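Local coordinates for protein Sodium/sialic acid symporter SiaT (Proteus mirabilis, PDB 5NVA) that takes up N-acetylneuraminic acid, a host-derived sialic acid, across the bacterial inner membrane together with two sodium ions, at residues A12-Y17 against L331-I336; V160-L165 against A338-S343. All coordinates share one frame; numbering follows the deposited sequence.

Both interactions use helix 328-361 of a LeuT-fold transporter. Interaction 1 packs helix 8-29 on its residues 331-336. Interaction 2, with its centre about 12 Å from that of interaction 1, brings helix 155-203 to residues 338-343. Along the chain the segments alternate: 12-17, 160-165, 331-336, 338-343. The two contacts touch each other. Gln341 of interaction 2 reaches Tyr17 of interaction 1, and Phe15 CZ lies 3.8 Å from Leu161 CD1. Helix 328-361 is therefore held by two transmembrane helices along neighbouring turns. The second of these parts carries ligands of both sodium ions, so interaction 1 lies one step away from the sodium sites, joined to interaction 2 by Tyr17 and Gln341.

Interaction 1 (A12-Y17 against L331-I336)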
ATOM      1  N   ALA A  12      -2.048  27.923  -0.979  1.00 48.59           N
ATOM      2  CA  ALA A  12      -1.947  28.213   0.448  1.00 42.68           C
ATOM      3  C   ALA A  12      -2.507  27.071   1.284  1.00 41.80           C
ATOM      4  O   ALA A  12      -1.957  26.734   2.339  1.00 42.12           O
ATOM      5  CB  ALA A  12      -2.667  29.522   0.771  1.00 44.17           C
ATOM      6  N   VAL A  13      -3.604  26.463   0.830  1.00 41.80           N
ATOM      7  CA  VAL A  13      -4.155  25.305   1.526  1.00 39.62           C
ATOM      8  C   VAL A  13      -3.194  24.127   1.436  1.00 39.85           C
ATOM      9  O   VAL A  13      -2.913  23.455   2.435  1.00 31.79           O
ATOM     10  CB  VAL A  13      -5.540  24.944   0.957  1.00 41.85           C
ATOM     11  CG1 VAL A  13      -6.048  23.652   1.577  1.00 37.21           C
ATOM     12  CG2 VAL A  13      -6.524  26.077   1.193  1.00 40.75           C
ATOM     13  N   LEU A  14      -2.670  23.866   0.234  1.00 32.12           N
ATOM     14  CA  LEU A  14      -1.775  22.728   0.042  1.00 37.87           C
ATOM     15  C   LEU A  14      -0.516  22.860   0.888  1.00 36.88           C
ATOM     16  O   LEU A  14      -0.054  21.879   1.484  1.00 35.37           O
ATOM     17  CB  LEU A  14      -1.412  22.591  -1.437  1.00 27.05           C
ATOM     18  CG  LEU A  14      -0.299  21.596  -1.767  1.00 33.29           C
ATOM     19  CD1 LEU A  14      -0.710  20.181  -1.382  1.00 30.67           C
ATOM     20  CD2 LEU A  14       0.073  21.672  -3.240  1.00 25.58           C
ATOM     21  N   PHE A  15       0.055  24.062   0.956  1.00 35.11           N
ATOM     22  CA  PHE A  15       1.260  24.260   1.750  1.00 34.99           C
ATOM     23  C   PHE A  15       0.962  24.418   3.233  1.00 31.54           C
ATOM     24  O   PHE A  15       1.862  24.214   4.054  1.00 37.42           O
ATOM     25  CB  PHE A  15       2.043  25.461   1.227  1.00 31.24           C
ATOM     26  CG  PHE A  15       2.927  25.128   0.069  1.00 30.97           C
ATOM     27  CD1 PHE A  15       4.280  24.903   0.256  1.00 28.14           C
ATOM     28  CD2 PHE A  15       2.399  25.002  -1.205  1.00 38.12           C
ATOM     29  CE1 PHE A  15       5.093  24.580  -0.808  1.00 32.85           C
ATOM     30  CE2 PHE A  15       3.208  24.679  -2.274  1.00 40.58           C
ATOM     31  CZ  PHE A  15       4.557  24.466  -2.074  1.00 36.00           C
ATOM     32  N   GLY A  16      -0.269  24.780   3.592  1.00 28.00           N
ATOM     33  CA  GLY A  16      -0.685  24.627   4.975  1.00 26.02           C
ATOM     34  C   GLY A  16      -0.697  23.172   5.398  1.00 34.48           C
ATOM     35  O   GLY A  16      -0.309  22.835   6.520  1.00 30.34           O
ATOM     36  N   TYR A  17      -1.128  22.286   4.497  1.00 25.82           N
ATOM     37  CA  TYR A  17      -1.079  20.855   4.774  1.00 31.58           C
ATOM     38  C   TYR A  17       0.362  20.366   4.869  1.00 26.03           C
ATOM     39  O   TYR A  17       0.709  19.594   5.771  1.00 25.51           O
ATOM     40  CB  TYR A  17      -1.836  20.082   3.692  1.00 27.82           C
ATOM     41  CG  TYR A  17      -1.312  18.678   3.482  1.00 23.55           C
ATOM     42  CD1 TYR A  17      -1.696  17.642   4.324  1.00 22.90           C
ATOM     43  CD2 TYR A  17      -0.427  18.389   2.449  1.00 22.82           C
ATOM     44  CE1 TYR A  17      -1.217  16.359   4.144  1.00 25.97           C
ATOM     45  CE2 TYR A  17       0.059  17.110   2.263  1.00 26.78           C
ATOM     46  CZ  TYR A  17      -0.341  16.100   3.112  1.00 23.67           C
ATOM     47  OH  TYR A  17       0.139  14.824   2.930  1.00 24.99           O
ATOM     48  N   LEU A 331      -7.657  21.895  -1.217  1.00 34.66           N
ATOM     49  CA  LEU A 331      -7.914  20.886  -0.195  1.00 32.00           C
ATOM     50  C   LEU A 331      -7.937  19.491  -0.805  1.00 33.66           C
ATOM     51  O   LEU A 331      -7.444  18.529  -0.202  1.00 32.24           O
ATOM     52  CB  LEU A 331      -9.238  21.183   0.511  1.00 34.65           C
ATOM     53  CG  LEU A 331      -9.675  20.215   1.611  1.00 39.18           C
ATOM     54  CD1 LEU A 331      -8.705  20.263   2.780  1.00 41.82           C
ATOM     55  CD2 LEU A 331     -11.093  20.526   2.071  1.00 45.92           C
ATOM     56  N   ILE A 332      -8.499  19.365  -2.008  1.00 31.22           N
ATOM     57  CA  ILE A 332      -8.560  18.068  -2.672  1.00 37.06           C
ATOM     58  C   ILE A 332      -7.185  17.668  -3.195  1.00 33.37           C
ATOM     59  O   ILE A 332      -6.814  16.488  -3.162  1.00 32.20           O
ATOM     60  CB  ILE A 332      -9.617  18.105  -3.791  1.00 41.05           C
ATOM     61  CG1 ILE A 332     -11.015  18.227  -3.181  1.00 34.93           C
ATOM     62  CG2 ILE A 332      -9.514  16.878  -4.669  1.00 40.52           C
ATOM     63  CD1 ILE A 332     -11.346  17.145  -2.183  1.00 38.69           C
ATOM     64  N   ILE A 333      -6.405  18.638  -3.678  1.00 32.19           N
ATOM     65  CA  ILE A 333      -5.027  18.350  -4.065  1.00 31.65           C
ATOM     66  C   ILE A 333      -4.215  17.929  -2.846  1.00 32.29           C
ATOM     67  O   ILE A 333      -3.337  17.060  -2.935  1.00 35.06           O
ATOM     68  CB  ILE A 333      -4.403  19.568  -4.774  1.00 36.14           C
ATOM     69  CG1 ILE A 333      -5.187  19.903  -6.044  1.00 41.90           C
ATOM     70  CG2 ILE A 333      -2.943  19.306  -5.113  1.00 29.90           C
ATOM     71  CD1 ILE A 333      -5.243  18.773  -7.044  1.00 44.72           C
ATOM     72  N   ALA A 334      -4.502  18.528  -1.687  1.00 25.90           N
ATOM     73  CA  ALA A 334      -3.855  18.099  -0.453  1.00 34.56           C
ATOM     74  C   ALA A 334      -4.222  16.659  -0.114  1.00 27.82           C
ATOM     75  O   ALA A 334      -3.365  15.878   0.316  1.00 27.88           O
ATOM     76  CB  ALA A 334      -4.235  19.034   0.694  1.00 27.34           C
ATOM     77  N   ALA A 335      -5.492  16.291  -0.303  1.00 24.57           N
ATOM     78  CA  ALA A 335      -5.905  14.911  -0.073  1.00 28.66           C
ATOM     79  C   ALA A 335      -5.184  13.948  -1.006  1.00 27.37           C
ATOM     80  O   ALA A 335      -4.884  12.814  -0.616  1.00 25.16           O
ATOM     81  CB  ALA A 335      -7.419  14.780  -0.241  1.00 28.48           C
ATOM     82  N   ILE A 336      -4.898  14.381  -2.235  1.00 24.87           N
ATOM     83  CA  ILE A 336      -4.122  13.555  -3.154  1.00 26.52           C
ATOM     84  C   ILE A 336      -2.691  13.405  -2.652  1.00 28.06           C
ATOM     85  O   ILE A 336      -2.152  12.294  -2.587  1.00 28.32           O
ATOM     86  CB  ILE A 336      -4.164  14.152  -4.571  1.00 36.64           C
ATOM     87  CG1 ILE A 336      -5.553  13.958  -5.185  1.00 30.22           C
ATOM     88  CG2 ILE A 336      -3.076  13.536  -5.438  1.00 25.85           C
ATOM     89  CD1 ILE A 336      -5.849  14.896  -6.334  1.00 31.30           C
TER
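Tyr17 OH is gripped by two amide side chains, hydrogen bonding to Gln341 OE1 and Gln185 NE2, while the near end of the same side chain rests on Ala334. Tyr17 CB lies 4.0 Å from Ala334 CB. A chi1 of 152° swings the ring away from the backbone N and sends it along helix 328-361 toward Gln341. Ala334 O sits over one ring face, 4.1 Å above the plane and nearer its rim than its centre.

Ala334 also receives Leu14, whose CD1 tip comes to 3.9 Å from Ala334 CA. The other branch of Leu14, CD2, meets Ile333 CG2 at 4.3 Å. Val13, one turn before Tyr17, points toward helix 328-361 and sets CG1 against its backbone, 3.7 Å from Leu331 N. The small Ala334 lets the helix backbones come close: Leu14 CA and Ala334 CA are 5.1 Å apart, and the segment axes cross at -36°.

Leu14 reaches on to Met151 of helix 118-151, and Tyr17 to Leu188 of helix 155-203. In the LeuT fold, this apolar contact packs helix 8-29 on helix 328-361. One side chain, Tyr17, joins apolar packing at one end to two glutamines at the other.

Interaction 2 (V160-L165 against A338-S343); sequences VLISLL and AAAQSS. With NA (sodium ion), chain B; NA (sodium ion), chain C.
Gln341 makes the close part of this contact, reaching across to the carbonyls of Leu161 and Ile162. Its NE2 donates to Ile162 O at 3.0 Å in a nearly straight bond (173°). The oxygen lies in the amide plane of Gln341, while NE2 is tilted 24° from the carbonyl plane of Ile162. Leu161 O is also near NE2, but the angle is too poor for a hydrogen bond. Helix 155-203 widens here into a pi turn, in which Leu165 N bonds to Val160 O instead of Leu161 O. With chi1 at -63° and the rest of the chain stretched out, Gln341 carries its amide to the neighbouring helix.

Around this bond the packing is loose. Ile162 CG2 only reaches Ala340 CB at 4.4 Å, and Leu165 CB stays 4.5 Å from Gln341 NE2. Leu161 and Leu165 lie partly on the surface, and the tip of Leu161 turns from Gln341.

The side of helix 328-361 turned from this contact holds one sodium ion, at the family's conserved Na2 site, through Ala339 O (2.3 Å), Ser342 OG and Ser343 OG, with Ala56 and Leu59. Ser342 O binds the second at 2.4 Å, in Na3, with Asp182, Ser345 and Ser346. One amide thus uses both its ends, NE2 on Ile162 O and OE1 on Tyr17 of helix 8-29, and ties the sodium-binding helix to two neighbours.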
ATOM      1  N   VAL A 160       9.823  16.973  -5.744  1.00 27.84           N
ATOM      2  CA  VAL A 160      10.391  17.461  -4.490  1.00 24.31           C
ATOM      3  C   VAL A 160       9.290  17.697  -3.463  1.00 25.84           C
ATOM      4  O   VAL A 160       9.421  17.318  -2.293  1.00 27.77           O
ATOM      5  CB  VAL A 160      11.220  18.736  -4.740  1.00 25.77           C
ATOM      6  CG1 VAL A 160      11.406  19.518  -3.447  1.00 24.09           C
ATOM      7  CG2 VAL A 160      12.566  18.379  -5.350  1.00 27.40           C
ATOM      8  N   LEU A 161       8.182  18.314  -3.887  1.00 21.82           N
ATOM      9  CA  LEU A 161       7.079  18.567  -2.966  1.00 25.95           C
ATOM     10  C   LEU A 161       6.450  17.266  -2.480  1.00 30.81           C
ATOM     11  O   LEU A 161       6.101  17.139  -1.301  1.00 30.56           O
ATOM     12  CB  LEU A 161       6.023  19.446  -3.638  1.00 30.97           C
ATOM     13  CG  LEU A 161       6.417  20.879  -3.998  1.00 34.94           C
ATOM     14  CD1 LEU A 161       5.218  21.632  -4.551  1.00 32.57           C
ATOM     15  CD2 LEU A 161       6.995  21.598  -2.791  1.00 27.12           C
ATOM     16  N   ILE A 162       6.299  16.289  -3.372  1.00 28.88           N
ATOM     17  CA  ILE A 162       5.657  15.030  -3.005  1.00 30.04           C
ATOM     18  C   ILE A 162       6.606  14.154  -2.198  1.00 26.91           C
ATOM     19  O   ILE A 162       6.294  13.734  -1.078  1.00 28.58           O
ATOM     20  CB  ILE A 162       5.160  14.295  -4.263  1.00 26.70           C
ATOM     21  CG1 ILE A 162       4.070  15.103  -4.968  1.00 34.80           C
ATOM     22  CG2 ILE A 162       4.651  12.909  -3.902  1.00 22.35           C
ATOM     23  CD1 ILE A 162       3.790  14.632  -6.376  1.00 29.07           C
ATOM     24  N   SER A 163       7.780  13.867  -2.757  1.00 24.85           N
ATOM     25  CA  SER A 163       8.676  12.860  -2.201  1.00 28.25           C
ATOM     26  C   SER A 163       9.652  13.436  -1.178  1.00 30.67           C
ATOM     27  O   SER A 163       9.778  12.899  -0.075  1.00 24.90           O
ATOM     28  CB  SER A 163       9.443  12.171  -3.335  1.00 26.05           C
ATOM     29  OG  SER A 163      10.347  11.204  -2.830  1.00 40.28           O
ATOM     30  N   LEU A 164      10.348  14.523  -1.527  1.00 27.14           N
ATOM     31  CA  LEU A 164      11.425  15.014  -0.670  1.00 26.46           C
ATOM     32  C   LEU A 164      10.891  15.549   0.654  1.00 26.45           C
ATOM     33  O   LEU A 164      11.483  15.299   1.711  1.00 26.34           O
ATOM     34  CB  LEU A 164      12.232  16.087  -1.398  1.00 36.01           C
ATOM     35  CG  LEU A 164      13.422  16.666  -0.631  1.00 32.07           C
ATOM     36  CD1 LEU A 164      14.322  15.553  -0.117  1.00 32.24           C
ATOM     37  CD2 LEU A 164      14.205  17.626  -1.510  1.00 29.64           C
ATOM     38  N   LEU A 165       9.780  16.289   0.622  1.00 24.50           N
ATOM     39  CA  LEU A 165       9.183  16.765   1.866  1.00 26.62           C
ATOM     40  C   LEU A 165       8.713  15.599   2.727  1.00 27.63           C
ATOM     41  O   LEU A 165       8.799  15.651   3.960  1.00 25.56           O
ATOM     42  CB  LEU A 165       8.022  17.713   1.567  1.00 28.86           C
ATOM     43  CG  LEU A 165       8.375  19.028   0.869  1.00 35.06           C
ATOM     44  CD1 LEU A 165       7.135  19.895   0.707  1.00 30.41           C
ATOM     45  CD2 LEU A 165       9.459  19.771   1.635  1.00 28.67           C
ATOM     46  N   ALA A 338      -1.883  13.678   0.376  1.00 26.53           N
ATOM     47  CA  ALA A 338      -2.025  12.863   1.577  1.00 25.35           C
ATOM     48  C   ALA A 338      -2.064  11.378   1.241  1.00 23.19           C
ATOM     49  O   ALA A 338      -1.484  10.556   1.959  1.00 23.15           O
ATOM     50  CB  ALA A 338      -3.284  13.277   2.336  1.00 22.50           C
ATOM     51  N   ALA A 339      -2.742  11.016   0.150  1.00 23.43           N
ATOM     52  CA  ALA A 339      -2.800   9.613  -0.248  1.00 25.84           C
ATOM     53  C   ALA A 339      -1.433   9.108  -0.688  1.00 21.19           C
ATOM     54  O   ALA A 339      -1.075   7.955  -0.424  1.00 22.74           O
ATOM     55  CB  ALA A 339      -3.829   9.424  -1.362  1.00 19.48           C
ATOM     56  N   ALA A 340      -0.650   9.955  -1.354  1.00 20.50           N
ATOM     57  CA  ALA A 340       0.678   9.541  -1.793  1.00 23.91           C
ATOM     58  C   ALA A 340       1.661   9.505  -0.629  1.00 22.44           C
ATOM     59  O   ALA A 340       2.369   8.511  -0.434  1.00 20.60           O
ATOM     60  CB  ALA A 340       1.183  10.473  -2.893  1.00 18.29           C
ATOM     61  N   GLN A 341       1.703  10.575   0.169  1.00 22.72           N
ATOM     62  CA  GLN A 341       2.740  10.699   1.187  1.00 28.55           C
ATOM     63  C   GLN A 341       2.516   9.750   2.358  1.00 25.17           C
ATOM     64  O   GLN A 341       3.486   9.329   3.000  1.00 22.90           O
ATOM     65  CB  GLN A 341       2.818  12.147   1.671  1.00 22.27           C
ATOM     66  CG  GLN A 341       3.230  13.121   0.575  1.00 23.16           C
ATOM     67  CD  GLN A 341       3.349  14.549   1.068  1.00 25.64           C
ATOM     68  OE1 GLN A 341       2.497  15.036   1.809  1.00 24.07           O
ATOM     69  NE2 GLN A 341       4.411  15.229   0.651  1.00 22.81           N
ATOM     70  N   SER A 342       1.263   9.399   2.656  1.00 22.47           N
ATOM     71  CA  SER A 342       1.016   8.438   3.726  1.00 24.96           C
ATOM     72  C   SER A 342       1.519   7.050   3.355  1.00 23.41           C
ATOM     73  O   SER A 342       1.877   6.264   4.239  1.00 23.18           O
ATOM     74  CB  SER A 342      -0.473   8.392   4.073  1.00 19.74           C
ATOM     75  OG  SER A 342      -1.267   8.217   2.914  1.00 25.82           O
ATOM     76  N   SER A 343       1.557   6.730   2.062  1.00 20.81           N
ATOM     77  CA  SER A 343       2.113   5.454   1.627  1.00 20.01           C
ATOM     78  C   SER A 343       3.627   5.516   1.482  1.00 21.95           C
ATOM     79  O   SER A 343       4.313   4.525   1.761  1.00 21.79           O
ATOM     80  CB  SER A 343       1.474   5.026   0.306  1.00 19.47           C
ATOM     81  OG  SER A 343       0.099   4.733   0.474  1.00 18.92           O
TER
HETATM   82 NA    NA B 501      -1.378   6.476   1.309  1.00 22.04          NA
HETATM   83 NA    NA C 502       2.838   6.437   6.383  1.00 42.12          NA